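PDB 5ITG: sorbitol dehydrogenase from Gluconobacter oxydans, which probably oxidises D-sorbitol to L-sorbose, with a nicotinamide dinucleotide as hydride acceptor. Local coordinates for residues A433-K436 with L437-A440; D376-S379 with K380-F384; R471-I474 with R475-V479. All coordinates share one frame; numbering follows the deposited sequence.

Interaction 1 of 3, residues A433-K436 with L437-A440; sequences AEWK and LAKA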
# COMPACT_ATOMS: atom_id res chain seq x y z
N ALA A 433 9.27 -27.43 -13.50
CA ALA A 433 9.10 -27.21 -14.93
C ALA A 433 9.49 -25.78 -15.31
O ALA A 433 10.33 -25.56 -16.18
CB ALA A 433 7.66 -27.50 -15.33
N GLU A 434 8.87 -24.81 -14.65
CA GLU A 434 9.16 -23.41 -14.94
C GLU A 434 10.65 -23.08 -14.78
O GLU A 434 11.26 -22.50 -15.68
CB GLU A 434 8.33 -22.50 -14.04
CG GLU A 434 6.85 -22.47 -14.35
CD GLU A 434 6.18 -23.82 -14.13
OE1 GLU A 434 6.15 -24.29 -12.97
OE2 GLU A 434 5.68 -24.40 -15.11
N TRP A 435 11.22 -23.44 -13.64
CA TRP A 435 12.63 -23.16 -13.37
C TRP A 435 13.58 -23.81 -14.36
O TRP A 435 14.67 -23.29 -14.60
CB TRP A 435 13.00 -23.55 -11.94
CG TRP A 435 12.72 -22.48 -10.94
CD1 TRP A 435 11.89 -22.57 -9.85
CD2 TRP A 435 13.27 -21.15 -10.91
NE1 TRP A 435 11.90 -21.38 -9.16
CE2 TRP A 435 12.73 -20.50 -9.79
CE3 TRP A 435 14.17 -20.46 -11.74
CZ2 TRP A 435 13.07 -19.18 -9.46
CZ3 TRP A 435 14.50 -19.15 -11.41
CH2 TRP A 435 13.95 -18.52 -10.28
N LYS A 436 13.19 -24.95 -14.92
CA LYS A 436 14.04 -25.63 -15.89
C LYS A 436 14.16 -24.74 -17.12
O LYS A 436 15.25 -24.55 -17.66
CB LYS A 436 13.43 -26.97 -16.31
CG LYS A 436 14.19 -27.66 -17.44
CD LYS A 436 13.52 -28.96 -17.86
CE LYS A 436 14.31 -29.69 -18.94
NZ LYS A 436 13.69 -31.00 -19.29
N LEU A 437 13.03 -24.20 -17.56
CA LEU A 437 13.00 -23.32 -18.72
C LEU A 437 13.82 -22.06 -18.45
O LEU A 437 14.66 -21.66 -19.25
CB LEU A 437 11.56 -22.92 -19.05
CG LEU A 437 10.61 -24.03 -19.51
CD1 LEU A 437 9.20 -23.47 -19.65
CD2 LEU A 437 11.09 -24.60 -20.83
N ALA A 438 13.55 -21.44 -17.31
CA ALA A 438 14.22 -20.22 -16.90
C ALA A 438 15.74 -20.35 -16.90
O ALA A 438 16.45 -19.39 -17.19
CB ALA A 438 13.75 -19.81 -15.52
N LYS A 439 16.23 -21.55 -16.57
CA LYS A 439 17.68 -21.77 -16.53
C LYS A 439 18.27 -22.40 -17.78
O LYS A 439 19.48 -22.57 -17.88
CB LYS A 439 18.04 -22.60 -15.30
CG LYS A 439 17.68 -21.92 -13.98
CD LYS A 439 18.22 -22.68 -12.79
CE LYS A 439 17.88 -21.96 -11.49
NZ LYS A 439 18.46 -20.59 -11.45
N ALA A 440 17.42 -22.75 -18.74
CA ALA A 440 17.90 -23.34 -19.98
C ALA A 440 19.01 -22.46 -20.55
O ALA A 440 19.04 -21.25 -20.31
CB ALA A 440 16.76 -23.47 -20.98
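W435 and K439, four residues apart on the helix, cross obliquely on its flank: atom CE3 of the six-membered ring comes within 4.0 Å of K439 CE and 3.9 Å of A438 CB. Only the far methylene CE meets the ring; the methylenes before it lie along W435 O. The lysine CG lies beside its own backbone N (chi1 -62°), which lays CG 3.4 Å from W435 O; the last torsion, chi4 -60°, then bends the otherwise extended chain, and NZ forms a salt bridge with E424. S425, the next residue in that loop, touches the indole, so neighbouring loop residues hold both side chains.

The tight part is around A438, a buried residue whose amide gives a nearly straight bond (A438 N to E434 O, 3.0 Å and 171°). L437 packs against S445 and K448, its CG 3.7 Å from A433 O, while E434 touches L449. The opposite character is seen at K436, which runs fully extended into an exposed setting, and at exposed A433; here the backbone is also slacker, the bond from L437 N to A433 O being weak at 3.3 Å. K439 N is shared between W435 O and, weakly, K436 O.

E434 OE1 accepts a bond from the backbone N of G431, the N3-to-N-cap half of a capping box, whose reciprocal bond a glycine at the N-cap cannot supply. The whole is a short surface helix that covers A438 on its inner side and turns lysines outward, within the C-terminal domain of the mannitol dehydrogenase family.

Interaction 2 of 3, residues D376-S379 with K380-F384; sequences DGCS and KVQVF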
# COMPACT_ATOMS: atom_id res chain seq x y z
N ASP A 376 8.76 -12.77 -6.95
CA ASP A 376 7.45 -13.04 -7.54
C ASP A 376 7.37 -12.22 -8.82
O ASP A 376 6.31 -11.72 -9.20
CB ASP A 376 6.32 -12.64 -6.57
CG ASP A 376 4.97 -13.22 -6.97
OD1 ASP A 376 4.92 -14.07 -7.88
OD2 ASP A 376 3.95 -12.83 -6.37
N GLY A 377 8.51 -12.09 -9.49
CA GLY A 377 8.59 -11.34 -10.73
C GLY A 377 7.55 -11.74 -11.76
O GLY A 377 7.13 -10.92 -12.57
N CYS A 378 7.14 -13.00 -11.74
CA CYS A 378 6.14 -13.48 -12.69
C CYS A 378 4.80 -12.76 -12.51
O CYS A 378 4.22 -12.27 -13.48
CB CYS A 378 5.92 -14.99 -12.52
SG CYS A 378 4.60 -15.64 -13.56
N SER A 379 4.32 -12.73 -11.27
CA SER A 379 3.06 -12.07 -10.96
C SER A 379 3.16 -10.57 -11.20
O SER A 379 2.18 -9.93 -11.59
CB SER A 379 2.67 -12.32 -9.50
OG SER A 379 2.58 -13.70 -9.21
N LYS A 380 4.34 -10.01 -10.95
CA LYS A 380 4.53 -8.58 -11.14
C LYS A 380 4.51 -8.23 -12.62
O LYS A 380 3.91 -7.24 -13.01
CB LYS A 380 5.84 -8.14 -10.46
CG LYS A 380 5.69 -8.09 -8.94
CD LYS A 380 6.98 -7.79 -8.20
CE LYS A 380 6.72 -7.75 -6.70
NZ LYS A 380 7.97 -7.77 -5.89
N VAL A 381 5.15 -9.05 -13.44
CA VAL A 381 5.16 -8.83 -14.87
C VAL A 381 3.72 -8.93 -15.39
O VAL A 381 3.27 -8.10 -16.16
CB VAL A 381 6.05 -9.87 -15.59
CG1 VAL A 381 5.80 -9.83 -17.09
CG2 VAL A 381 7.52 -9.58 -15.29
N GLN A 382 3.00 -9.96 -14.94
CA GLN A 382 1.62 -10.15 -15.37
C GLN A 382 0.76 -8.93 -15.02
O GLN A 382 0.04 -8.40 -15.86
CB GLN A 382 1.01 -11.39 -14.71
CG GLN A 382 1.71 -12.69 -15.06
CD GLN A 382 1.09 -13.87 -14.32
OE1 GLN A 382 0.69 -13.75 -13.16
NE2 GLN A 382 1.04 -15.03 -14.99
N VAL A 383 0.84 -8.47 -13.78
CA VAL A 383 0.03 -7.33 -13.38
C VAL A 383 0.53 -5.96 -13.86
O VAL A 383 -0.26 -5.16 -14.37
CB VAL A 383 -0.16 -7.29 -11.85
CG1 VAL A 383 -1.03 -6.10 -11.45
CG2 VAL A 383 -0.81 -8.60 -11.38
N PHE A 384 1.82 -5.69 -13.72
CA PHE A 384 2.36 -4.38 -14.10
C PHE A 384 2.65 -4.11 -15.57
O PHE A 384 2.56 -2.96 -16.01
CB PHE A 384 3.66 -4.07 -13.33
CG PHE A 384 3.64 -4.45 -11.87
CD1 PHE A 384 2.45 -4.46 -11.15
CD2 PHE A 384 4.83 -4.73 -11.21
CE1 PHE A 384 2.46 -4.75 -9.79
CE2 PHE A 384 4.84 -5.02 -9.86
CZ PHE A 384 3.66 -5.03 -9.14
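K380 N, V381 N, Q382 N and V383 N bond in turn to the carbonyls of D376, G377, C378 and S379, regular i to i-4 pairs, the first with K380 N to D376 O at 3.1 Å. V381 CG2 comes 3.1 Å from G377 O, and the CG of Q382 lies 3.0 Å from C378 O. Beyond CG the glutamine is extended, and its amide carbon CD passes 4.0 Å from the SG of C378, whose place anti to the backbone N (chi1 175°) sends the sulfur to the same flank. NE2 goes on to bond P450 O; an alanine in place of Q382 would probably leave P450 O without this donor and open a gap beside C378 SG.

D376 is the N-cap of helix 377-394. Its carboxylate takes a bond from the hydroxyl of S379, OG to OD1 2.7 Å, on the syn side but 32° out of plane. K380 stretches back along the helix start, its CG 3.7 Å from D376 O, and its NZ bonds the carbonyls of I373, in helix 370-374, and of S375 just after it. One turn later, F384 lays a ring face over K380 CA and packs on N299 and A300 of helix 288-312.

Interaction 3 of 3, residues R471-I474 with R475-V479; sequences RKII and REKGV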
# COMPACT_ATOMS: atom_id res chain seq x y z
N ARG A 471 18.36 -10.96 -25.61
CA ARG A 471 18.89 -11.89 -24.62
C ARG A 471 20.29 -12.29 -25.06
O ARG A 471 21.20 -12.42 -24.24
CB ARG A 471 18.03 -13.16 -24.51
CG ARG A 471 16.68 -12.98 -23.82
CD ARG A 471 16.04 -14.33 -23.52
NE ARG A 471 16.83 -15.09 -22.56
CZ ARG A 471 16.56 -16.33 -22.14
NH1 ARG A 471 15.51 -16.98 -22.62
NH2 ARG A 471 17.35 -16.91 -21.25
N LYS A 472 20.45 -12.49 -26.36
CA LYS A 472 21.74 -12.87 -26.92
C LYS A 472 22.78 -11.80 -26.66
O LYS A 472 23.90 -12.10 -26.25
CB LYS A 472 21.60 -13.14 -28.42
CG LYS A 472 21.01 -14.51 -28.74
CD LYS A 472 20.65 -14.63 -30.21
CE LYS A 472 20.54 -16.08 -30.66
NZ LYS A 472 19.53 -16.87 -29.90
N ILE A 473 22.41 -10.54 -26.89
CA ILE A 473 23.32 -9.43 -26.66
C ILE A 473 23.66 -9.31 -25.18
O ILE A 473 24.82 -9.13 -24.81
CB ILE A 473 22.70 -8.11 -27.15
CG1 ILE A 473 22.53 -8.16 -28.67
CG2 ILE A 473 23.58 -6.93 -26.72
CD1 ILE A 473 21.82 -6.96 -29.25
N ILE A 474 22.64 -9.42 -24.33
CA ILE A 474 22.83 -9.33 -22.88
C ILE A 474 23.79 -10.39 -22.37
O ILE A 474 24.64 -10.11 -21.52
CB ILE A 474 21.50 -9.53 -22.11
CG1 ILE A 474 20.58 -8.33 -22.33
CG2 ILE A 474 21.79 -9.71 -20.63
CD1 ILE A 474 19.24 -8.45 -21.63
N ARG A 475 23.67 -11.61 -22.86
CA ARG A 475 24.54 -12.67 -22.38
C ARG A 475 25.98 -12.53 -22.85
O ARG A 475 26.91 -12.85 -22.12
CB ARG A 475 24.01 -14.04 -22.78
CG ARG A 475 24.70 -15.17 -22.02
CD ARG A 475 23.97 -16.47 -22.17
NE ARG A 475 22.57 -16.36 -21.76
CZ ARG A 475 21.72 -17.37 -21.81
NH1 ARG A 475 22.13 -18.55 -22.26
NH2 ARG A 475 20.45 -17.20 -21.46
N GLU A 476 26.17 -12.03 -24.07
CA GLU A 476 27.52 -11.88 -24.60
C GLU A 476 28.21 -10.57 -24.25
O GLU A 476 29.36 -10.58 -23.82
CB GLU A 476 27.49 -12.06 -26.12
CG GLU A 476 28.83 -11.84 -26.80
CD GLU A 476 28.83 -12.28 -28.25
OE1 GLU A 476 28.64 -13.49 -28.51
OE2 GLU A 476 29.01 -11.42 -29.14
N LYS A 477 27.50 -9.45 -24.39
CA LYS A 477 28.08 -8.13 -24.12
C LYS A 477 27.63 -7.43 -22.84
O LYS A 477 28.10 -6.33 -22.53
CB LYS A 477 27.80 -7.20 -25.31
CG LYS A 477 27.81 -7.87 -26.68
CD LYS A 477 29.21 -8.23 -27.14
CE LYS A 477 30.02 -6.99 -27.48
NZ LYS A 477 31.37 -7.34 -28.00
N GLY A 478 26.72 -8.05 -22.08
CA GLY A 478 26.25 -7.42 -20.85
C GLY A 478 24.94 -6.68 -21.07
O GLY A 478 24.65 -6.24 -22.17
N VAL A 479 24.16 -6.51 -20.01
CA VAL A 479 22.86 -5.84 -20.16
C VAL A 479 22.85 -4.44 -20.76
O VAL A 479 22.02 -4.14 -21.61
CB VAL A 479 22.10 -5.82 -18.81
CG1 VAL A 479 22.83 -4.98 -17.79
CG2 VAL A 479 20.68 -5.31 -19.04
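R471 and R475, one helical turn apart, lie side by side and point the same way, with their guanidinium planes turned 63° against each other. NH2 of R471 meets the R475 group at its edge and in its plane, 3.1 Å from R475 NH2. Two donors so close make no bond together; a shared acid accounts for the pairing, since E411 OE2 takes a salt bridge from R471 NE and another from R475 NH2. The carboxylate probably offsets much of the positive charge gathered here. Each arginine bends at chi3, but they start differently: CG of R475 stands anti to its backbone N (chi1 -166°), whereas that of R471 lies beside its own, and the two guanidinium groups nonetheless converge.

The helix turn beneath is closed by R475 N to R471 O (2.9 Å) and K477 N to I473 O (2.7 Å). It stops at G478, whose positive phi, with the carbonyl of K477 alongside, leaves no room for a CB; the last bond, G478 N to I474 O, is weak. Beyond G478, V479 CB lies 4.3 Å from I474 CG2, a loose apolar contact, while V479 N bonds E418.

The end of helix 461-477 and the residues just after it rest on helix 400-412, where R471 touches A407 and L410 and V479 touches F404, and V479 also meets P308 and V312 of helix 288-312.

In the fold
The chain order is interaction 2, interaction 1, interaction 3, in series, with neither nesting nor crossing. None closes a long loop; each joins neighbouring residues of one helix, and interactions 1 and 3 run on past its end: interaction 2 at the start of helix 377-394, interaction 1 along helix 432-439, and interaction 3 at the end of helix 461-477. Nothing touches between them, though interactions 1 and 3 come within about 4 Å at their nearest atoms. Intervening segments join them: the loop before helix 432-439 supplies E424 to interaction 1 and E427 to the amide of C378, while D441, after A440, receives a weak bond from R475. Interactions 2 and 3 both reach helix 288-312.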